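Local coordinates for protein predicted zincin-like metalloprotease (Acidothermus cellulolyticus 11B, PDB 3E11) that is of unknown function but is probably a zinc-dependent peptidase of the zincin type, and can bind calcium, at residues Met29-Val34 against Val64-Ile69; Gly47-Ile52 against His96-His101; Glu12-Ala17 against Asp88-Thr93; Ile69-Asn74 against Lys92-Glu97. One frame throughout, in Å; residues are numbered along the deposited sequence. Where two conformers were deposited one is given.

Interaction 1. Residues Met29-Val34 against Val64-Ile69; sequences MRNVAV and VLPDRI
Asn-31 lies crosswise over Pro-66, the two side chains meeting at about a right angle, just before the two chains pair as parallel strands. Its CG stands anti to the backbone N (chi1 -164°), which carries the amide out over the loop that leads into strand 67-72. There ND2 donates to Leu-65 O at 3.1 Å, from above the carbonyl plane rather than on a lone pair. On the other branch, OD1 rests against Pro-66 CB and accepts from a water that also donates to Val-64 O. Beyond this side-chain bridge the backbone takes over. Ala-33 N donates to Asp-67 O at 2.9 Å in a nearly straight bond, and Ala-33 O receives Ile-69 N at 2.8 Å; the bond from Asp-67 N to Asn-31 O is weak. Ala-33 CB meets the proline ring at CG on one face of the sheet. On the other face, Val-32 CG1 sits 3.7 Å from Ile-69 CG1, and the selenium of Met-29, a selenomethionine, comes across Ile-69 CD1 at about a right angle. The carboxylate of Asp-67, on this same face, is met by Arg-57, Tyr-49 and Ile-52 N. The chemistry thus changes along the pair: a water-assisted amide bridge joins the strand entrances, and regular parallel bonding follows, with the apolar groups of Met-29, Val-32 and Ile-69 turned toward helix 83-101.

Interaction 2. Residues Gly47-Ile52 against His96-His101; sequences GLYVGI and HEIAHH
With its CG anti to the backbone N (chi1 -169°), Tyr-49 swings its ring off strand 47-50 toward helix 83-101, where His-101, its own CG likewise anti to N (chi1 170°), lays an imidazole against it. The result is an offset stack, with centroids 4.0 Å apart and planes only 13° from parallel. Tyr-49 CZ lies over the centre of the imidazole, whereas ND1 of His-101 sits toward the rim of the phenol ring, 3.3 Å from Tyr-49 CE1. The methylene CB of His-101 adds a CH-pi contact over the same ring, and Ile-98 CD1 approaches Tyr-49 CE2 obliquely at 3.8 Å. The phenol oxygen is hydrogen-bonded to Asp-67 OD2 on the adjoining strand, a bond that holds the far end of the ring in place, while the stack on the imidazole sets its tilt. Glu-97 bends at chi2 and brings its carboxylate alongside the strand backbone, where waters mediate. One water donates to Glu-97 OE1 at 2.7 Å and accepts from Tyr-49 N; a second donates to Gly-47 O and, at a longer 3.3 Å, to Glu-97 OE2. His-96, Glu-97 and His-100 match the HExxH pattern of zincins, consistent with a metal site, although no metal is bound to them here. Strand 47-50 runs beside this helix as an outermost strand of the sheet, bonded antiparallel to strand 67-72, while Val-32 of strand 32-37 touches both Tyr-49 and Ile-98.

Interaction 3. Residues Glu12-Ala17 against Asp88-Thr93; sequences ELVAEA and DEVRKT
Two helices of the zincin-like fold pack here: helix 7-19, near the N-terminus, and the long helix 83-101 that carries the HExxH pattern farther along. Their segments 12-17 and 88-93 cross at -56° with axes 8.4 Å apart, and the backbones come closest at Ala-17 and Arg-91. The small side chain of Ala-17 is consistent with so close an approach, its CB resting 3.7 Å from Val-90 CG1. Val-90 CG1 also meets Val-14 CG2, more loosely at 4.2 Å, the two valines crossing at about a right angle. Arg-91 provides the polar grip. Its chain runs out from CA and then bends at chi3 (-71°), folding the guanidinium edge back onto the carbonyls of helix 7-19. NE donates to Ala-17 O at 2.9 Å, in the carbonyl plane and on a lone pair. NH2 reaches Glu-16 O, also at 2.9 Å, but from above that carbonyl's plane. Both oxygens lie near the guanidinium plane, so the pair of bonds fixes its rotation. NH1 faces the other way, to Asp-88 OD1 in a salt bridge of 3.6 Å on its own helix. Ile-76 and Ile-71 continue the apolar packing around Val-90. Chemically, a charged side chain satisfies two carbonyls near the C-terminal end of helix 7-19, where the helix dipole would probably favour a cation, while alanine and valine fill the buried side.

Interaction 4. Residues Ile69-Asn74 against Lys92-Glu97; sequences IIIYRN and KTVVHE
Ile-69, the first residue of segment 69-74, turns toward helix 83-101 and meets it through CD1. With CG1 anti to the carbonyl carbon (chi1 -68°) and chi2 extended, the ethyl branch reaches the helix surface, where CD1 touches Val-94 CG1 at 3.9 Å and lies equally near Val-94 O. Its shorter branch, CG2, joins CD1 in resting on Glu-97 CB, each at 4.1 Å; the glutamate carboxylate leads away from this apolar patch. Past Ile-70, whose side chain points away from the helix, Ile-71 reaches the helix again through the end of its side chain, but the chain is shaped differently: chi2 is bent (-64°), and CD1 is drawn in between two helix residues. It slides past Thr-93 in the opposite direction, 3.5 Å from Thr-93 CG2, a tight carbon pair, and crosses Val-94 at about a right angle, 3.9 Å from Val-94 CG2. Thr-93 can present its methyl because its hydroxyl donates to Glu-89 O, one turn back on the helix. Strand 69-72 and helix 92-97 run at 147°, with axes 9.4 Å apart. No hydrogen bond joins the two segments; the buried interface is made by branched aliphatic groups, with the polar ends of Thr-93 and Glu-97 turned elsewhere.

Overall arrangement
Strand 67-72 and helix 83-101 connect the four contacts. Interactions 1 and 4 share Ile-69, which faces strand 32-37 in one and the helix in the other; Met-29 CE also meets Val-94 CG1 at 3.6 Å. Interactions 1 and 2 join where Asp-67 OD2 lies 2.5 Å from Tyr-49 OH, and interactions 2 and 4 where Leu-48 O lies 2.8 Å from Ile-70 N. Interaction 3 brings in helix 7-19. Interaction 2 holds all three residues of the HExxH pattern and interaction 4 two of them, consistent with a metal site that is empty here. Glu-16 of interaction 3 lies about 4 Å, side chain to side chain, from Asp-19, a calcium ligand of this protein, though no calcium is bound to this chain here.

Interaction 1. Residues Met29-Val34 against Val64-Ile69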
loop_
_atom_site.group_PDB
_atom_site.type_symbol
_atom_site.label_atom_id
_atom_site.label_comp_id
_atom_site.label_asym_id
_atom_site.label_seq_id
_atom_site.Cartn_x
_atom_site.Cartn_y
_atom_site.Cartn_z
HETATM N N MSE A 29 10.338 3.260 -0.710
HETATM C CA MSE A 29 9.666 2.188 0.031
HETATM C C MSE A 29 10.557 1.497 1.086
HETATM O O MSE A 29 10.091 0.576 1.789
HETATM C CB MSE A 29 9.124 1.128 -0.967
HETATM C CG MSE A 29 7.876 1.584 -1.694
HETATM SE SE MSE A 29 6.363 1.761 -0.527
HETATM C CE MSE A 29 6.131 -0.010 -0.112
ATOM N N ARG A 30 11.819 1.954 1.230
ATOM C CA ARG A 30 12.702 1.377 2.228
ATOM C C ARG A 30 12.058 1.339 3.606
ATOM O O ARG A 30 11.581 2.344 4.106
ATOM C CB ARG A 30 14.026 2.145 2.345
ATOM C CG ARG A 30 14.990 1.512 3.358
ATOM C CD ARG A 30 16.336 2.212 3.392
ATOM N NE ARG A 30 17.092 1.897 2.185
ATOM C CZ ARG A 30 18.333 2.296 1.950
ATOM N NH1 ARG A 30 18.968 3.055 2.827
ATOM N NH2 ARG A 30 18.920 1.943 0.819
ATOM N N ASN A 31 12.081 0.154 4.221
ATOM C CA ASN A 31 11.564 -0.020 5.576
ATOM C C ASN A 31 10.119 0.479 5.747
ATOM O O ASN A 31 9.788 1.162 6.709
ATOM C CB ASN A 31 12.489 0.666 6.589
ATOM C CG ASN A 31 12.233 0.202 7.997
ATOM O OD1 ASN A 31 11.904 -0.965 8.213
ATOM N ND2 ASN A 31 12.332 1.133 8.969
ATOM N N VAL A 32 9.308 0.187 4.731
ATOM C CA VAL A 32 7.867 0.352 4.768
ATOM C C VAL A 32 7.265 -1.018 4.580
ATOM O O VAL A 32 7.680 -1.793 3.670
ATOM C CB VAL A 32 7.362 1.259 3.630
ATOM C CG1 VAL A 32 5.831 1.359 3.669
ATOM C CG2 VAL A 32 8.000 2.627 3.747
ATOM N N ALA A 33 6.336 -1.340 5.462
ATOM C CA ALA A 33 5.600 -2.604 5.431
ATOM C C ALA A 33 4.160 -2.340 5.059
ATOM O O ALA A 33 3.582 -1.295 5.387
ATOM C CB ALA A 33 5.674 -3.299 6.743
ATOM N N VAL A 34 3.600 -3.262 4.301
ATOM C CA VAL A 34 2.233 -3.158 3.844
ATOM C C VAL A 34 1.450 -4.178 4.669
ATOM O O VAL A 34 1.846 -5.339 4.784
ATOM C CB VAL A 34 2.117 -3.412 2.300
ATOM C CG1 VAL A 34 0.675 -3.450 1.845
ATOM C CG2 VAL A 34 2.878 -2.393 1.550
ATOM N N VAL A 64 14.914 -1.987 13.876
ATOM C CA VAL A 64 14.199 -0.808 13.421
ATOM C C VAL A 64 12.869 -1.309 12.940
ATOM O O VAL A 64 12.803 -2.330 12.240
ATOM C CB VAL A 64 14.905 -0.087 12.264
ATOM C CG1 VAL A 64 14.297 1.315 12.040
ATOM C CG2 VAL A 64 16.386 0.039 12.569
ATOM N N LEU A 65 11.805 -0.616 13.332
ATOM C CA LEU A 65 10.481 -0.988 12.906
ATOM C C LEU A 65 10.099 -0.142 11.676
ATOM O O LEU A 65 10.549 0.993 11.559
ATOM C CB LEU A 65 9.504 -0.797 14.047
ATOM C CG LEU A 65 9.836 -1.707 15.231
ATOM C CD1 LEU A 65 8.874 -1.424 16.327
ATOM C CD2 LEU A 65 9.743 -3.180 14.839
ATOM N N PRO A 66 9.334 -0.718 10.747
ATOM C CA PRO A 66 8.957 -0.011 9.522
ATOM C C PRO A 66 7.747 0.882 9.732
ATOM O O PRO A 66 6.894 0.578 10.562
ATOM C CB PRO A 66 8.574 -1.160 8.566
ATOM C CG PRO A 66 7.963 -2.166 9.497
ATOM C CD PRO A 66 8.733 -2.063 10.792
ATOM N N ASP A 67 7.680 1.974 8.986
ATOM C CA ASP A 67 6.411 2.648 8.716
ATOM C C ASP A 67 5.445 1.654 8.076
ATOM O O ASP A 67 5.865 0.634 7.530
ATOM C CB ASP A 67 6.604 3.860 7.784
ATOM C CG ASP A 67 7.119 5.110 8.502
ATOM O OD1 ASP A 67 7.352 5.074 9.749
ATOM O OD2 ASP A 67 7.316 6.136 7.816
ATOM N N ARG A 68 4.156 1.963 8.121
ATOM C CA ARG A 68 3.157 1.032 7.581
ATOM C C ARG A 68 2.356 1.737 6.485
ATOM O O ARG A 68 2.088 2.924 6.586
ATOM C CB ARG A 68 2.237 0.515 8.691
ATOM C CG ARG A 68 2.903 -0.484 9.605
ATOM C CD ARG A 68 2.055 -0.846 10.854
ATOM N NE ARG A 68 2.723 -1.920 11.583
ATOM C CZ ARG A 68 2.143 -2.980 12.171
ATOM N NH1 ARG A 68 0.832 -3.205 12.125
ATOM N NH2 ARG A 68 2.919 -3.857 12.805
ATOM N N ILE A 69 2.039 1.013 5.424
ATOM C CA ILE A 69 0.983 1.409 4.526
ATOM C C ILE A 69 -0.122 0.364 4.709
ATOM O O ILE A 69 0.091 -0.836 4.473
ATOM C CB ILE A 69 1.450 1.483 3.075
ATOM C CG1 ILE A 69 2.440 2.657 2.892
ATOM C CG2 ILE A 69 0.285 1.683 2.148
ATOM C CD1 ILE A 69 3.070 2.707 1.495
HETATM O O HOH W 1 11.871 -3.082 9.838
#

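Interaction 2. Residues Gly47-Ile52 against His96-His101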
loop_
_atom_site.group_PDB
_atom_site.type_symbol
_atom_site.label_atom_id
_atom_site.label_comp_id
_atom_site.label_asym_id
_atom_site.label_seq_id
_atom_site.Cartn_x
_atom_site.Cartn_y
_atom_site.Cartn_z
ATOM N N GLY A 47 -6.236 3.037 1.139
ATOM C CA GLY A 47 -5.016 2.858 1.877
ATOM C C GLY A 47 -4.750 4.011 2.810
ATOM O O GLY A 47 -5.440 5.046 2.737
ATOM N N LEU A 48 -3.757 3.828 3.688
ATOM C CA LEU A 48 -3.414 4.861 4.686
ATOM C C LEU A 48 -1.950 4.720 5.083
ATOM O O LEU A 48 -1.504 3.619 5.362
ATOM C CB LEU A 48 -4.303 4.705 5.929
ATOM C CG LEU A 48 -3.995 5.585 7.139
ATOM C CD1 LEU A 48 -4.214 7.047 6.796
ATOM C CD2 LEU A 48 -4.814 5.172 8.348
ATOM N N TYR A 49 -1.198 5.820 5.070
ATOM C CA TYR A 49 0.192 5.786 5.479
ATOM C C TYR A 49 0.217 6.053 6.971
ATOM O O TYR A 49 -0.366 7.040 7.458
ATOM C CB TYR A 49 1.050 6.825 4.740
ATOM C CG TYR A 49 2.526 6.617 4.961
ATOM C CD1 TYR A 49 3.167 7.074 6.129
ATOM C CD2 TYR A 49 3.298 5.974 4.014
ATOM C CE1 TYR A 49 4.523 6.877 6.316
ATOM C CE2 TYR A 49 4.629 5.739 4.212
ATOM C CZ TYR A 49 5.245 6.191 5.345
ATOM O OH TYR A 49 6.576 5.961 5.482
ATOM N N VAL A 50 0.917 5.178 7.690
ATOM C CA VAL A 50 1.095 5.302 9.126
ATOM C C VAL A 50 2.590 5.427 9.437
ATOM O O VAL A 50 3.366 4.462 9.294
ATOM C CB VAL A 50 0.530 4.099 9.857
ATOM C CG1 VAL A 50 0.721 4.255 11.368
ATOM C CG2 VAL A 50 -0.927 3.876 9.474
ATOM N N GLY A 51 2.983 6.631 9.838
ATOM C CA GLY A 51 4.347 6.942 10.263
ATOM C C GLY A 51 4.555 6.617 11.716
ATOM O O GLY A 51 3.806 7.075 12.572
ATOM N N ILE A 52 5.612 5.879 12.011
ATOM C CA ILE A 52 5.920 5.435 13.373
ATOM C C ILE A 52 6.667 6.544 14.123
ATOM O O ILE A 52 7.639 7.089 13.584
ATOM C CB ILE A 52 6.819 4.167 13.358
ATOM C CG1 ILE A 52 6.122 3.004 12.631
ATOM C CG2 ILE A 52 7.177 3.739 14.773
ATOM C CD1 ILE A 52 4.847 2.562 13.244
ATOM N N HIS A 96 0.952 5.683 -4.670
ATOM C CA HIS A 96 0.419 6.981 -4.250
ATOM C C HIS A 96 0.705 7.321 -2.809
ATOM O O HIS A 96 1.057 8.462 -2.491
ATOM C CB HIS A 96 -1.082 7.078 -4.546
ATOM C CG HIS A 96 -1.365 7.264 -6.001
ATOM N ND1 HIS A 96 -2.135 8.292 -6.489
ATOM C CD2 HIS A 96 -0.916 6.582 -7.083
ATOM C CE1 HIS A 96 -2.198 8.199 -7.808
ATOM N NE2 HIS A 96 -1.462 7.172 -8.192
ATOM N N GLU A 97 0.563 6.341 -1.930
ATOM C CA GLU A 97 0.759 6.595 -0.515
ATOM C C GLU A 97 2.214 6.932 -0.244
ATOM O O GLU A 97 2.506 7.873 0.482
ATOM C CB GLU A 97 0.276 5.410 0.338
ATOM C CG GLU A 97 -1.259 5.313 0.445
ATOM C CD GLU A 97 -1.874 6.580 1.016
ATOM O OE1 GLU A 97 -1.267 7.197 1.903
ATOM O OE2 GLU A 97 -2.942 6.997 0.540
ATOM N N ILE A 98 3.140 6.201 -0.852
ATOM C CA ILE A 98 4.552 6.490 -0.616
ATOM C C ILE A 98 4.950 7.835 -1.240
ATOM O O ILE A 98 5.676 8.631 -0.623
ATOM C CB ILE A 98 5.475 5.308 -1.051
ATOM C CG1 ILE A 98 6.849 5.457 -0.385
ATOM C CG2 ILE A 98 5.574 5.157 -2.542
ATOM C CD1 ILE A 98 6.795 5.398 1.139
ATOM N N ALA A 99 4.430 8.112 -2.426
ATOM C CA ALA A 99 4.740 9.362 -3.115
ATOM C C ALA A 99 4.274 10.576 -2.298
ATOM O O ALA A 99 5.012 11.549 -2.113
ATOM C CB ALA A 99 4.108 9.346 -4.479
ATOM N N HIS A 100 3.054 10.489 -1.782
ATOM C CA HIS A 100 2.460 11.570 -1.009
ATOM C C HIS A 100 3.196 11.762 0.311
ATOM O O HIS A 100 3.367 12.896 0.769
ATOM C CB HIS A 100 0.958 11.328 -0.769
ATOM C CG HIS A 100 0.140 11.281 -2.023
ATOM N ND1 HIS A 100 -1.148 10.788 -2.053
ATOM C CD2 HIS A 100 0.433 11.645 -3.296
ATOM C CE1 HIS A 100 -1.613 10.850 -3.289
ATOM N NE2 HIS A 100 -0.670 11.364 -4.064
ATOM N N HIS A 101 3.683 10.670 0.899
ATOM C CA HIS A 101 4.459 10.747 2.134
ATOM C C HIS A 101 5.730 11.582 1.948
ATOM O O HIS A 101 6.165 12.261 2.875
ATOM C CB HIS A 101 4.828 9.344 2.639
ATOM C CG HIS A 101 5.825 9.346 3.759
ATOM N ND1 HIS A 101 5.524 9.791 5.028
ATOM C CD2 HIS A 101 7.129 8.977 3.789
ATOM C CE1 HIS A 101 6.587 9.661 5.802
ATOM N NE2 HIS A 101 7.578 9.179 5.073
HETATM O O HOH W 2 -5.044 7.665 2.974
HETATM O O HOH W 3 -2.585 8.297 3.929
#

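Interaction 3. Residues Glu12-Ala17 against Asp88-Thr93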
loop_
_atom_site.group_PDB
_atom_site.type_symbol
_atom_site.label_atom_id
_atom_site.label_comp_id
_atom_site.label_asym_id
_atom_site.label_seq_id
_atom_site.Cartn_x
_atom_site.Cartn_y
_atom_site.Cartn_z
ATOM N N GLU A 12 -1.280 -12.609 -1.115
ATOM C CA GLU A 12 -0.515 -12.981 -2.293
ATOM C C GLU A 12 -0.584 -11.941 -3.389
ATOM O O GLU A 12 0.417 -11.652 -4.037
ATOM C CB GLU A 12 -1.038 -14.322 -2.816
ATOM C CG GLU A 12 -0.834 -15.475 -1.816
ATOM C CD GLU A 12 -1.452 -16.805 -2.236
ATOM O OE1 GLU A 12 -2.108 -16.878 -3.290
ATOM O OE2 GLU A 12 -1.272 -17.804 -1.497
ATOM N N LEU A 13 -1.774 -11.391 -3.603
ATOM C CA LEU A 13 -1.963 -10.265 -4.528
ATOM C C LEU A 13 -1.183 -9.007 -4.072
ATOM O O LEU A 13 -0.610 -8.300 -4.888
ATOM C CB LEU A 13 -3.457 -9.985 -4.702
ATOM C CG LEU A 13 -4.232 -11.209 -5.276
ATOM C CD1 LEU A 13 -5.680 -10.845 -5.576
ATOM C CD2 LEU A 13 -3.564 -11.809 -6.491
ATOM N N VAL A 14 -1.160 -8.735 -2.776
ATOM C CA VAL A 14 -0.319 -7.659 -2.258
ATOM C C VAL A 14 1.176 -7.870 -2.573
ATOM O O VAL A 14 1.881 -6.910 -2.980
ATOM C CB VAL A 14 -0.547 -7.430 -0.756
ATOM C CG1 VAL A 14 0.393 -6.376 -0.239
ATOM C CG2 VAL A 14 -2.011 -7.042 -0.515
ATOM N N ALA A 15 1.659 -9.100 -2.392
ATOM C CA ALA A 15 3.044 -9.418 -2.680
ATOM C C ALA A 15 3.329 -9.156 -4.161
ATOM O O ALA A 15 4.347 -8.552 -4.479
ATOM C CB ALA A 15 3.396 -10.830 -2.299
ATOM N N GLU A 16 2.417 -9.573 -5.038
ATOM C CA GLU A 16 2.580 -9.359 -6.486
ATOM C C GLU A 16 2.561 -7.870 -6.818
ATOM O O GLU A 16 3.300 -7.420 -7.687
ATOM C CB GLU A 16 1.495 -10.073 -7.286
ATOM C CG GLU A 16 1.627 -9.896 -8.813
ATOM C CD GLU A 16 2.848 -10.574 -9.393
ATOM O OE1 GLU A 16 3.390 -11.480 -8.729
ATOM O OE2 GLU A 16 3.268 -10.214 -10.518
ATOM N N ALA A 17 1.713 -7.106 -6.120
ATOM C CA ALA A 17 1.654 -5.653 -6.279
ATOM C C ALA A 17 3.021 -5.039 -5.912
ATOM O O ALA A 17 3.568 -4.255 -6.673
ATOM C CB ALA A 17 0.553 -5.058 -5.423
ATOM N N ASP A 88 -3.281 -4.384 -9.556
ATOM C CA ASP A 88 -3.048 -3.039 -10.098
ATOM C C ASP A 88 -3.491 -1.946 -9.139
ATOM O O ASP A 88 -2.782 -0.962 -8.920
ATOM C CB ASP A 88 -3.768 -2.861 -11.421
ATOM C CG ASP A 88 -3.101 -3.605 -12.526
ATOM O OD1 ASP A 88 -1.973 -4.049 -12.324
ATOM O OD2 ASP A 88 -3.702 -3.781 -13.597
ATOM N N GLU A 89 -4.669 -2.142 -8.573
ATOM C CA GLU A 89 -5.234 -1.196 -7.659
ATOM C C GLU A 89 -4.431 -1.113 -6.374
ATOM O O GLU A 89 -4.216 -0.028 -5.838
ATOM C CB GLU A 89 -6.689 -1.548 -7.376
ATOM C CG GLU A 89 -7.510 -0.382 -6.882
ATOM C CD GLU A 89 -7.524 0.779 -7.870
ATOM O OE1 GLU A 89 -7.606 0.551 -9.080
ATOM O OE2 GLU A 89 -7.421 1.917 -7.431
ATOM N N VAL A 90 -4.039 -2.256 -5.851
ATOM C CA VAL A 90 -3.144 -2.271 -4.679
ATOM C C VAL A 90 -1.807 -1.558 -4.979
ATOM O O VAL A 90 -1.347 -0.712 -4.185
ATOM C CB VAL A 90 -2.878 -3.684 -4.154
ATOM C CG1 VAL A 90 -1.801 -3.664 -3.000
ATOM C CG2 VAL A 90 -4.158 -4.316 -3.608
ATOM N N ARG A 91 -1.195 -1.880 -6.117
ATOM C CA ARG A 91 0.065 -1.260 -6.505
ATOM C C ARG A 91 -0.101 0.252 -6.594
ATOM O O ARG A 91 0.716 1.004 -6.069
ATOM C CB ARG A 91 0.573 -1.822 -7.840
ATOM C CG ARG A 91 2.009 -1.434 -8.144
ATOM C CD ARG A 91 2.453 -2.087 -9.427
ATOM N NE ARG A 91 2.635 -3.545 -9.290
ATOM C CZ ARG A 91 2.154 -4.459 -10.140
ATOM N NH1 ARG A 91 1.418 -4.103 -11.200
ATOM N NH2 ARG A 91 2.406 -5.751 -9.933
ATOM N N LYS A 92 -1.175 0.688 -7.252
ATOM C CA LYS A 92 -1.393 2.103 -7.472
ATOM C C LYS A 92 -1.542 2.800 -6.119
ATOM O O LYS A 92 -1.012 3.877 -5.923
ATOM C CB LYS A 92 -2.601 2.342 -8.362
ATOM C CG LYS A 92 -3.083 3.751 -8.383
ATOM C CD LYS A 92 -4.301 3.916 -9.296
ATOM C CE LYS A 92 -4.907 5.298 -9.093
ATOM N NZ LYS A 92 -6.001 5.610 -10.058
ATOM N N THR A 93 -2.219 2.143 -5.192
ATOM C CA THR A 93 -2.460 2.688 -3.863
ATOM C C THR A 93 -1.175 2.858 -3.041
ATOM O O THR A 93 -0.943 3.928 -2.476
ATOM C CB THR A 93 -3.485 1.822 -3.105
ATOM O OG1 THR A 93 -4.717 1.847 -3.827
ATOM C CG2 THR A 93 -3.710 2.330 -1.675
#

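Interaction 4. Residues Ile69-Asn74 against Lys92-Glu97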
loop_
_atom_site.group_PDB
_atom_site.type_symbol
_atom_site.label_atom_id
_atom_site.label_comp_id
_atom_site.label_asym_id
_atom_site.label_seq_id
_atom_site.Cartn_x
_atom_site.Cartn_y
_atom_site.Cartn_z
ATOM N N ILE A 69 2.039 1.013 5.424
ATOM C CA ILE A 69 0.983 1.409 4.526
ATOM C C ILE A 69 -0.122 0.364 4.709
ATOM O O ILE A 69 0.091 -0.836 4.473
ATOM C CB ILE A 69 1.450 1.483 3.075
ATOM C CG1 ILE A 69 2.440 2.657 2.892
ATOM C CG2 ILE A 69 0.285 1.683 2.148
ATOM C CD1 ILE A 69 3.070 2.707 1.495
ATOM N N ILE A 70 -1.272 0.823 5.187
ATOM C CA ILE A 70 -2.429 -0.061 5.347
ATOM C C ILE A 70 -3.175 -0.105 4.030
ATOM O O ILE A 70 -3.342 0.933 3.400
ATOM C CB ILE A 70 -3.352 0.416 6.465
ATOM C CG1 ILE A 70 -2.558 0.724 7.754
ATOM C CG2 ILE A 70 -4.437 -0.636 6.737
ATOM C CD1 ILE A 70 -1.732 -0.417 8.273
ATOM N N ILE A 71 -3.599 -1.301 3.610
ATOM C CA ILE A 71 -4.372 -1.507 2.372
ATOM C C ILE A 71 -5.695 -2.116 2.809
ATOM O O ILE A 71 -5.703 -3.041 3.609
ATOM C CB ILE A 71 -3.634 -2.446 1.374
ATOM C CG1 ILE A 71 -2.383 -1.765 0.827
ATOM C CG2 ILE A 71 -4.512 -2.863 0.228
ATOM C CD1 ILE A 71 -2.611 -0.516 0.005
ATOM N N TYR A 72 -6.807 -1.548 2.341
ATOM C CA TYR A 72 -8.163 -1.950 2.773
ATOM C C TYR A 72 -8.771 -2.902 1.758
ATOM O O TYR A 72 -9.107 -2.518 0.645
ATOM C CB TYR A 72 -9.044 -0.719 3.003
ATOM C CG TYR A 72 -8.480 0.117 4.136
ATOM C CD1 TYR A 72 -8.478 -0.383 5.440
ATOM C CD2 TYR A 72 -7.863 1.322 3.902
ATOM C CE1 TYR A 72 -7.940 0.346 6.495
ATOM C CE2 TYR A 72 -7.299 2.068 4.944
ATOM C CZ TYR A 72 -7.337 1.571 6.237
ATOM O OH TYR A 72 -6.792 2.278 7.276
ATOM N N ARG A 73 -8.899 -4.157 2.147
ATOM C CA ARG A 73 -9.310 -5.199 1.219
ATOM C C ARG A 73 -10.719 -4.939 0.668
ATOM O O ARG A 73 -10.965 -5.072 -0.528
ATOM C CB ARG A 73 -9.232 -6.551 1.946
ATOM C CG ARG A 73 -9.584 -7.761 1.119
ATOM C CD ARG A 73 -9.160 -9.063 1.808
ATOM N NE ARG A 73 -9.840 -9.189 3.081
ATOM C CZ ARG A 73 -9.249 -9.237 4.280
ATOM N NH1 ARG A 73 -7.921 -9.222 4.417
ATOM N NH2 ARG A 73 -10.008 -9.326 5.370
ATOM N N ASN A 74 -11.654 -4.563 1.541
ATOM C CA ASN A 74 -13.046 -4.404 1.077
ATOM C C ASN A 74 -13.176 -3.303 0.014
ATOM O O ASN A 74 -13.844 -3.492 -1.024
ATOM C CB ASN A 74 -13.981 -4.136 2.246
ATOM C CG ASN A 74 -14.155 -5.326 3.124
ATOM O OD1 ASN A 74 -13.653 -6.413 2.824
ATOM N ND2 ASN A 74 -14.869 -5.151 4.217
ATOM N N LYS A 92 -1.175 0.688 -7.252
ATOM C CA LYS A 92 -1.393 2.103 -7.472
ATOM C C LYS A 92 -1.542 2.800 -6.119
ATOM O O LYS A 92 -1.012 3.877 -5.923
ATOM C CB LYS A 92 -2.601 2.342 -8.362
ATOM C CG LYS A 92 -3.083 3.751 -8.383
ATOM C CD LYS A 92 -4.301 3.916 -9.296
ATOM C CE LYS A 92 -4.907 5.298 -9.093
ATOM N NZ LYS A 92 -6.001 5.610 -10.058
ATOM N N THR A 93 -2.219 2.143 -5.192
ATOM C CA THR A 93 -2.460 2.688 -3.863
ATOM C C THR A 93 -1.175 2.858 -3.041
ATOM O O THR A 93 -0.943 3.928 -2.476
ATOM C CB THR A 93 -3.485 1.822 -3.105
ATOM O OG1 THR A 93 -4.717 1.847 -3.827
ATOM C CG2 THR A 93 -3.710 2.330 -1.675
ATOM N N VAL A 94 -0.357 1.817 -3.003
ATOM C CA VAL A 94 0.944 1.852 -2.329
ATOM C C VAL A 94 1.820 2.971 -2.922
ATOM O O VAL A 94 2.415 3.774 -2.174
ATOM C CB VAL A 94 1.658 0.486 -2.403
ATOM C CG1 VAL A 94 3.048 0.585 -1.814
ATOM C CG2 VAL A 94 0.860 -0.599 -1.665
ATOM N N VAL A 95 1.918 3.020 -4.257
ATOM C CA VAL A 95 2.753 4.038 -4.910
ATOM C C VAL A 95 2.257 5.468 -4.616
ATOM O O VAL A 95 3.051 6.375 -4.300
ATOM C CB VAL A 95 2.870 3.808 -6.426
ATOM C CG1 VAL A 95 3.553 4.994 -7.099
ATOM C CG2 VAL A 95 3.688 2.560 -6.680
ATOM N N HIS A 96 0.952 5.683 -4.670
ATOM C CA HIS A 96 0.419 6.981 -4.250
ATOM C C HIS A 96 0.705 7.321 -2.809
ATOM O O HIS A 96 1.057 8.462 -2.491
ATOM C CB HIS A 96 -1.082 7.078 -4.546
ATOM C CG HIS A 96 -1.365 7.264 -6.001
ATOM N ND1 HIS A 96 -2.135 8.292 -6.489
ATOM C CD2 HIS A 96 -0.916 6.582 -7.083
ATOM C CE1 HIS A 96 -2.198 8.199 -7.808
ATOM N NE2 HIS A 96 -1.462 7.172 -8.192
ATOM N N GLU A 97 0.563 6.341 -1.930
ATOM C CA GLU A 97 0.759 6.595 -0.515
ATOM C C GLU A 97 2.214 6.932 -0.244
ATOM O O GLU A 97 2.506 7.873 0.482
ATOM C CB GLU A 97 0.276 5.410 0.338
ATOM C CG GLU A 97 -1.259 5.313 0.445
ATOM C CD GLU A 97 -1.874 6.580 1.016
ATOM O OE1 GLU A 97 -1.267 7.197 1.903
ATOM O OE2 GLU A 97 -2.942 6.997 0.540
#